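Local coordinates for protein methylxanthine N3-demethylase NdmB (Pseudomonas putida, PDB 6ICL) that catalyses the N3-demethylation of theobromine, and also of 3-methylxanthine, caffeine and theophylline, releasing formaldehyde in bacterial caffeine degradation, at residues F155-I160 / E358-S363; V219-G224 / R343-E348. One frame throughout, in Å; residues are numbered along the deposited sequence.

Contact 1 (F155-I160 / E358-S363); sequences FDCTQI and EAFRDS
R361 reaches from helix 357-365 to the loop 155-160 and puts one nitrogen against two successive carbonyls. R361 NH1 donates to F155 O at 2.9 Å, with the oxygen close to the guanidinium plane and an N-H...O angle of 152°; its bond to D156 O is weak and strongly bent. A kink in the arginine chain at chi3 (51°) turns the group toward the loop, and CG and CD pass alongside F155 O. The carboxylate of D156 stays near without touching: D156 OD2 is 4.6 Å from R361 NH1, close enough perhaps to favour the charge there.

Beside this polar grip, F155 and F360 meet obliquely, ring planes 49° apart, with CD2 of F155 3.4 Å from CD2 of F360. C157 SG takes the next place along the F360 ring as a Cys sulfur-aromatic contact, 3.6 Å from F360 CD2, and T158 CG2 comes up at the ring edge. The loop follows strand 146-150 and leads to strand 171-181 of the catalytic sheet, so the C-terminal helix packs on the connection between the two parts of this Rieske oxygenase.

Further out, H35 stacks on F155 and also meets the F360 ring, while its carbonyl oxygen is hydrogen-bonded to T158 OG1. On the helix itself, E358 OE1 makes a long salt bridge of 3.6 Å to R361 NE.

Contact 2 (V219-G224 / R343-E348); sequences VNRVDG and RKWHKE
R221 lays its whole side chain across the indole of W345, from CB near the far rim of the six-membered ring to the guanidinium over the five-membered ring. This is a stacked cation-pi pair: the two planes are 4° apart, and R221 CZ sits 3.6 Å from the centroid of the five-membered ring. The pair ties strand 219-222, the outermost strand within this chain of the antiparallel catalytic-domain sheet, to helix 337-355. The axes of strand 219-222 and helix segment 343-348 come no nearer than 11.6 Å, a gap that the two long side chains bridge.

Because R221 is extended from CG to NE, its methylenes share the same indole face. R221 CD lies over the six-membered ring of W345 as a CH-pi contact, 3.5 Å from that ring's centroid, while CG passes above CE3 and CZ3. The arginine and the tryptophan run in opposite directions, so the charged end of R221 arrives close to the helix backbone. W345 CG stands anti to its own backbone N (chi1 -159°), which sends the indole out toward the strand. Beyond R221, the backbone of G224 completes the contact, its C atom 3.8 Å from W345 CH2.

W345 NE1 and R221 NH1 are both donors and do not bond; the indole N-H has its partner in S363 of helix 357-365, as does E348 OE2. E348, one turn along from K344, holds the guanidinium from its edge in an end-on salt bridge, with the carboxylate plane turned 46° against it. R221 NH1 and NH2 both donate to E348 OE1, each at 3.2 Å, and NH1 adds a weak bond to OE2. OE1 lies in the guanidinium plane, yet both nitrogens meet it from the same face of the carboxylate, well out of the carboxylate plane.

Contacts 1 and 2 lie 12 Å apart, centre to centre, and meet through S363. The helix-borne halves, 358-363 and 343-348, belong to consecutive helices, and S363 of contact 1 probably hydrogen-bonds both key helix residues of contact 2: S363 OG lies 2.9 Å from E348 OE2, and S363 O 3.0 Å from W345 NE1. The helix packed against the interdomain loop 155-160 thus probably also helps position the stacked indole and the carboxylate facing strand 219-222. Each contact is centred about 17 Å from the centre of the chain, on the same side. Both lie away from the [2Fe-2S] cluster and from the iron held by H197, H202 and D314.

Contact 1 (F155-I160 / E358-S363)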
loop_
_atom_site.group_PDB
_atom_site.type_symbol
_atom_site.label_atom_id
_atom_site.label_comp_id
_atom_site.label_asym_id
_atom_site.label_seq_id
_atom_site.Cartn_x
_atom_site.Cartn_y
_atom_site.Cartn_z
ATOM N N PHE A 155 16.170 -17.491 -42.837
ATOM C CA PHE A 155 16.366 -16.644 -44.005
ATOM C C PHE A 155 17.748 -16.007 -44.056
ATOM O O PHE A 155 18.088 -15.403 -45.081
ATOM C CB PHE A 155 15.283 -15.566 -44.059
ATOM C CG PHE A 155 13.880 -16.118 -44.181
ATOM C CD1 PHE A 155 13.662 -17.458 -44.459
ATOM C CD2 PHE A 155 12.774 -15.282 -44.033
ATOM C CE1 PHE A 155 12.367 -17.962 -44.576
ATOM C CE2 PHE A 155 11.469 -15.774 -44.146
ATOM C CZ PHE A 155 11.266 -17.115 -44.422
ATOM N N ASP A 156 18.532 -16.128 -42.977
ATOM C CA ASP A 156 19.972 -15.824 -42.941
ATOM C C ASP A 156 20.330 -14.527 -43.671
ATOM O O ASP A 156 21.229 -14.490 -44.515
ATOM C CB ASP A 156 20.780 -16.994 -43.509
ATOM C CG ASP A 156 22.298 -16.783 -43.389
ATOM O OD1 ASP A 156 22.756 -16.151 -42.407
ATOM O OD2 ASP A 156 23.038 -17.231 -44.294
ATOM N N CYS A 157 19.630 -13.428 -43.331
ATOM C CA CYS A 157 19.988 -12.160 -43.957
ATOM C C CYS A 157 19.923 -10.953 -43.026
ATOM O O CYS A 157 19.942 -9.812 -43.513
ATOM C CB CYS A 157 19.103 -11.875 -45.163
ATOM S SG CYS A 157 17.369 -11.827 -44.773
ATOM N N THR A 158 19.872 -11.154 -41.711
ATOM C CA THR A 158 19.799 -10.046 -40.769
ATOM C C THR A 158 21.004 -10.083 -39.838
ATOM O O THR A 158 21.597 -11.141 -39.595
ATOM C CB THR A 158 18.488 -10.095 -39.956
ATOM O OG1 THR A 158 18.357 -11.381 -39.335
ATOM C CG2 THR A 158 17.268 -9.844 -40.868
ATOM N N GLN A 159 21.377 -8.917 -39.322
ATOM C CA GLN A 159 22.493 -8.827 -38.392
ATOM C C GLN A 159 22.120 -7.942 -37.206
ATOM O O GLN A 159 21.084 -7.267 -37.199
ATOM C CB GLN A 159 23.753 -8.287 -39.076
ATOM C CG GLN A 159 23.629 -6.890 -39.635
ATOM C CD GLN A 159 24.878 -6.505 -40.427
ATOM O OE1 GLN A 159 25.964 -7.027 -40.174
ATOM N NE2 GLN A 159 24.724 -5.604 -41.391
ATOM N N ILE A 160 22.990 -7.943 -36.205
ATOM C CA ILE A 160 22.730 -7.168 -34.990
ATOM C C ILE A 160 22.810 -5.679 -35.314
ATOM O O ILE A 160 23.753 -5.240 -36.001
ATOM C CB ILE A 160 23.715 -7.552 -33.886
ATOM C CG1 ILE A 160 23.404 -8.968 -33.402
ATOM C CG2 ILE A 160 23.654 -6.532 -32.728
ATOM C CD1 ILE A 160 24.529 -9.640 -32.656
ATOM N N GLU A 358 13.112 -16.048 -50.284
ATOM C CA GLU A 358 13.703 -15.164 -51.279
ATOM C C GLU A 358 13.022 -13.800 -51.278
ATOM O O GLU A 358 13.689 -12.770 -51.421
ATOM C CB GLU A 358 13.654 -15.818 -52.663
ATOM C CG GLU A 358 15.045 -16.083 -53.255
ATOM C CD GLU A 358 16.061 -16.585 -52.213
ATOM O OE1 GLU A 358 17.067 -15.868 -51.957
ATOM O OE2 GLU A 358 15.848 -17.683 -51.639
ATOM N N ALA A 359 11.704 -13.766 -51.100
ATOM C CA ALA A 359 11.014 -12.480 -51.012
ATOM C C ALA A 359 11.551 -11.647 -49.851
ATOM O O ALA A 359 11.879 -10.461 -50.008
ATOM C CB ALA A 359 9.513 -12.708 -50.862
ATOM N N PHE A 360 11.676 -12.269 -48.677
ATOM C CA PHE A 360 12.181 -11.565 -47.503
ATOM C C PHE A 360 13.597 -11.056 -47.730
ATOM O O PHE A 360 13.893 -9.880 -47.482
ATOM C CB PHE A 360 12.136 -12.493 -46.288
ATOM C CG PHE A 360 12.512 -11.819 -44.996
ATOM C CD1 PHE A 360 11.617 -10.977 -44.360
ATOM C CD2 PHE A 360 13.753 -12.025 -44.426
ATOM C CE1 PHE A 360 11.949 -10.353 -43.168
ATOM C CE2 PHE A 360 14.096 -11.409 -43.227
ATOM C CZ PHE A 360 13.189 -10.569 -42.604
ATOM N N ARG A 361 14.495 -11.935 -48.195
ATOM C CA ARG A 361 15.887 -11.532 -48.372
ATOM C C ARG A 361 15.998 -10.358 -49.334
ATOM O O ARG A 361 16.845 -9.471 -49.151
ATOM C CB ARG A 361 16.729 -12.710 -48.867
ATOM C CG ARG A 361 16.849 -13.872 -47.881
ATOM C CD ARG A 361 17.623 -15.055 -48.479
ATOM N NE ARG A 361 18.898 -14.648 -49.055
ATOM C CZ ARG A 361 20.052 -14.640 -48.398
ATOM N NH1 ARG A 361 20.099 -15.017 -47.126
ATOM N NH2 ARG A 361 21.160 -14.243 -49.012
ATOM N N ASP A 362 15.146 -10.334 -50.365
ATOM C CA ASP A 362 15.143 -9.213 -51.298
ATOM C C ASP A 362 14.723 -7.935 -50.598
ATOM O O ASP A 362 15.353 -6.883 -50.768
ATOM C CB ASP A 362 14.210 -9.503 -52.475
ATOM C CG ASP A 362 14.867 -10.354 -53.545
ATOM O OD1 ASP A 362 16.115 -10.335 -53.657
ATOM O OD2 ASP A 362 14.123 -11.033 -54.282
ATOM N N SER A 363 13.650 -8.008 -49.811
ATOM C CA SER A 363 13.161 -6.829 -49.107
ATOM C C SER A 363 14.206 -6.288 -48.128
ATOM O O SER A 363 14.450 -5.076 -48.080
ATOM C CB SER A 363 11.861 -7.165 -48.389
ATOM O OG SER A 363 11.382 -6.014 -47.712
#

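Contact 2 (V219-G224 / R343-E348)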
loop_
_atom_site.group_PDB
_atom_site.type_symbol
_atom_site.label_atom_id
_atom_site.label_comp_id
_atom_site.label_asym_id
_atom_site.label_seq_id
_atom_site.Cartn_x
_atom_site.Cartn_y
_atom_site.Cartn_z
ATOM N N VAL A 219 15.793 9.789 -47.800
ATOM C CA VAL A 219 15.710 8.564 -47.025
ATOM C C VAL A 219 16.151 7.417 -47.912
ATOM O O VAL A 219 15.502 7.126 -48.926
ATOM C CB VAL A 219 14.288 8.326 -46.496
ATOM C CG1 VAL A 219 14.266 7.061 -45.659
ATOM C CG2 VAL A 219 13.799 9.546 -45.703
ATOM N N ASN A 220 17.241 6.760 -47.529
ATOM C CA ASN A 220 17.754 5.606 -48.247
ATOM C C ASN A 220 17.535 4.324 -47.458
ATOM O O ASN A 220 17.482 4.334 -46.222
ATOM C CB ASN A 220 19.249 5.748 -48.520
ATOM C CG ASN A 220 19.581 7.012 -49.285
ATOM O OD1 ASN A 220 18.746 7.549 -50.013
ATOM N ND2 ASN A 220 20.809 7.490 -49.126
ATOM N N ARG A 221 17.430 3.218 -48.192
ATOM C CA ARG A 221 17.570 1.870 -47.658
ATOM C C ARG A 221 18.934 1.341 -48.086
ATOM O O ARG A 221 19.192 1.192 -49.286
ATOM C CB ARG A 221 16.465 0.952 -48.174
ATOM C CG ARG A 221 15.033 1.405 -47.894
ATOM C CD ARG A 221 14.111 0.278 -48.304
ATOM N NE ARG A 221 12.690 0.602 -48.259
ATOM C CZ ARG A 221 11.758 -0.251 -48.674
ATOM N NH1 ARG A 221 12.125 -1.432 -49.157
ATOM N NH2 ARG A 221 10.476 0.059 -48.609
ATOM N N VAL A 222 19.808 1.069 -47.118
ATOM C CA VAL A 222 21.179 0.645 -47.371
ATOM C C VAL A 222 21.498 -0.503 -46.415
ATOM O O VAL A 222 21.574 -0.296 -45.196
ATOM C CB VAL A 222 22.172 1.800 -47.180
ATOM C CG1 VAL A 222 23.583 1.314 -47.418
ATOM C CG2 VAL A 222 21.821 2.975 -48.079
ATOM N N ASP A 223 21.672 -1.707 -46.957
ATOM C CA ASP A 223 22.163 -2.857 -46.196
ATOM C C ASP A 223 21.345 -3.101 -44.919
ATOM O O ASP A 223 21.896 -3.233 -43.825
ATOM C CB ASP A 223 23.648 -2.677 -45.851
ATOM C CG ASP A 223 24.537 -2.482 -47.088
ATOM O OD1 ASP A 223 24.280 -3.132 -48.113
ATOM O OD2 ASP A 223 25.508 -1.692 -47.024
ATOM N N GLY A 224 20.022 -3.162 -45.061
ATOM C CA GLY A 224 19.163 -3.434 -43.917
ATOM C C GLY A 224 18.888 -2.255 -43.002
ATOM O O GLY A 224 18.263 -2.441 -41.949
ATOM N N ARG A 343 7.072 2.918 -42.116
ATOM C CA ARG A 343 5.868 2.105 -42.263
ATOM C C ARG A 343 5.863 1.324 -43.576
ATOM O O ARG A 343 5.482 0.146 -43.604
ATOM C CB ARG A 343 4.639 3.004 -42.159
ATOM C CG ARG A 343 4.544 3.680 -40.816
ATOM C CD ARG A 343 3.353 4.561 -40.688
ATOM N NE ARG A 343 3.296 5.073 -39.331
ATOM C CZ ARG A 343 2.183 5.337 -38.665
ATOM N NH1 ARG A 343 1.008 5.138 -39.234
ATOM N NH2 ARG A 343 2.241 5.783 -37.419
ATOM N N LYS A 344 6.300 1.954 -44.672
ATOM C CA LYS A 344 6.363 1.260 -45.961
ATOM C C LYS A 344 7.237 0.025 -45.876
ATOM O O LYS A 344 6.848 -1.061 -46.317
ATOM C CB LYS A 344 6.912 2.190 -47.045
ATOM C CG LYS A 344 5.942 3.228 -47.573
ATOM C CD LYS A 344 6.431 3.747 -48.945
ATOM C CE LYS A 344 5.599 4.935 -49.469
ATOM N NZ LYS A 344 4.175 4.594 -49.770
ATOM N N TRP A 345 8.442 0.176 -45.323
ATOM C CA TRP A 345 9.351 -0.958 -45.303
ATOM C C TRP A 345 8.885 -2.018 -44.319
ATOM O O TRP A 345 9.030 -3.213 -44.595
ATOM C CB TRP A 345 10.771 -0.491 -44.991
ATOM C CG TRP A 345 11.827 -1.449 -45.425
ATOM C CD1 TRP A 345 11.639 -2.654 -46.048
ATOM C CD2 TRP A 345 13.238 -1.288 -45.281
ATOM N NE1 TRP A 345 12.852 -3.257 -46.281
ATOM C CE2 TRP A 345 13.848 -2.437 -45.826
ATOM C CE3 TRP A 345 14.047 -0.290 -44.727
ATOM C CZ2 TRP A 345 15.222 -2.614 -45.841
ATOM C CZ3 TRP A 345 15.424 -0.465 -44.754
ATOM C CH2 TRP A 345 15.994 -1.614 -45.315
ATOM N N HIS A 346 8.278 -1.614 -43.196
ATOM C CA HIS A 346 7.708 -2.602 -42.283
ATOM C C HIS A 346 6.624 -3.420 -42.981
ATOM O O HIS A 346 6.600 -4.649 -42.878
ATOM C CB HIS A 346 7.152 -1.916 -41.027
ATOM C CG HIS A 346 8.071 -1.983 -39.848
ATOM N ND1 HIS A 346 7.971 -2.970 -38.887
ATOM C CD2 HIS A 346 9.119 -1.202 -39.482
ATOM C CE1 HIS A 346 8.912 -2.788 -37.976
ATOM N NE2 HIS A 346 9.622 -1.722 -38.312
ATOM N N LYS A 347 5.731 -2.751 -43.723
ATOM C CA LYS A 347 4.651 -3.468 -44.406
ATOM C C LYS A 347 5.199 -4.428 -45.448
ATOM O O LYS A 347 4.722 -5.560 -45.577
ATOM C CB LYS A 347 3.691 -2.480 -45.077
ATOM C CG LYS A 347 2.459 -3.144 -45.698
ATOM C CD LYS A 347 1.655 -3.850 -44.614
ATOM C CE LYS A 347 0.361 -4.461 -45.127
ATOM N NZ LYS A 347 -0.245 -5.384 -44.104
ATOM N N GLU A 348 6.202 -3.985 -46.201
ATOM C CA GLU A 348 6.794 -4.827 -47.229
ATOM C C GLU A 348 7.498 -6.030 -46.610
ATOM O O GLU A 348 7.370 -7.160 -47.103
ATOM C CB GLU A 348 7.758 -3.983 -48.061
ATOM C CG GLU A 348 8.616 -4.746 -49.053
ATOM C CD GLU A 348 9.618 -3.837 -49.737
ATOM O OE1 GLU A 348 9.296 -2.637 -49.954
ATOM O OE2 GLU A 348 10.735 -4.318 -50.030
#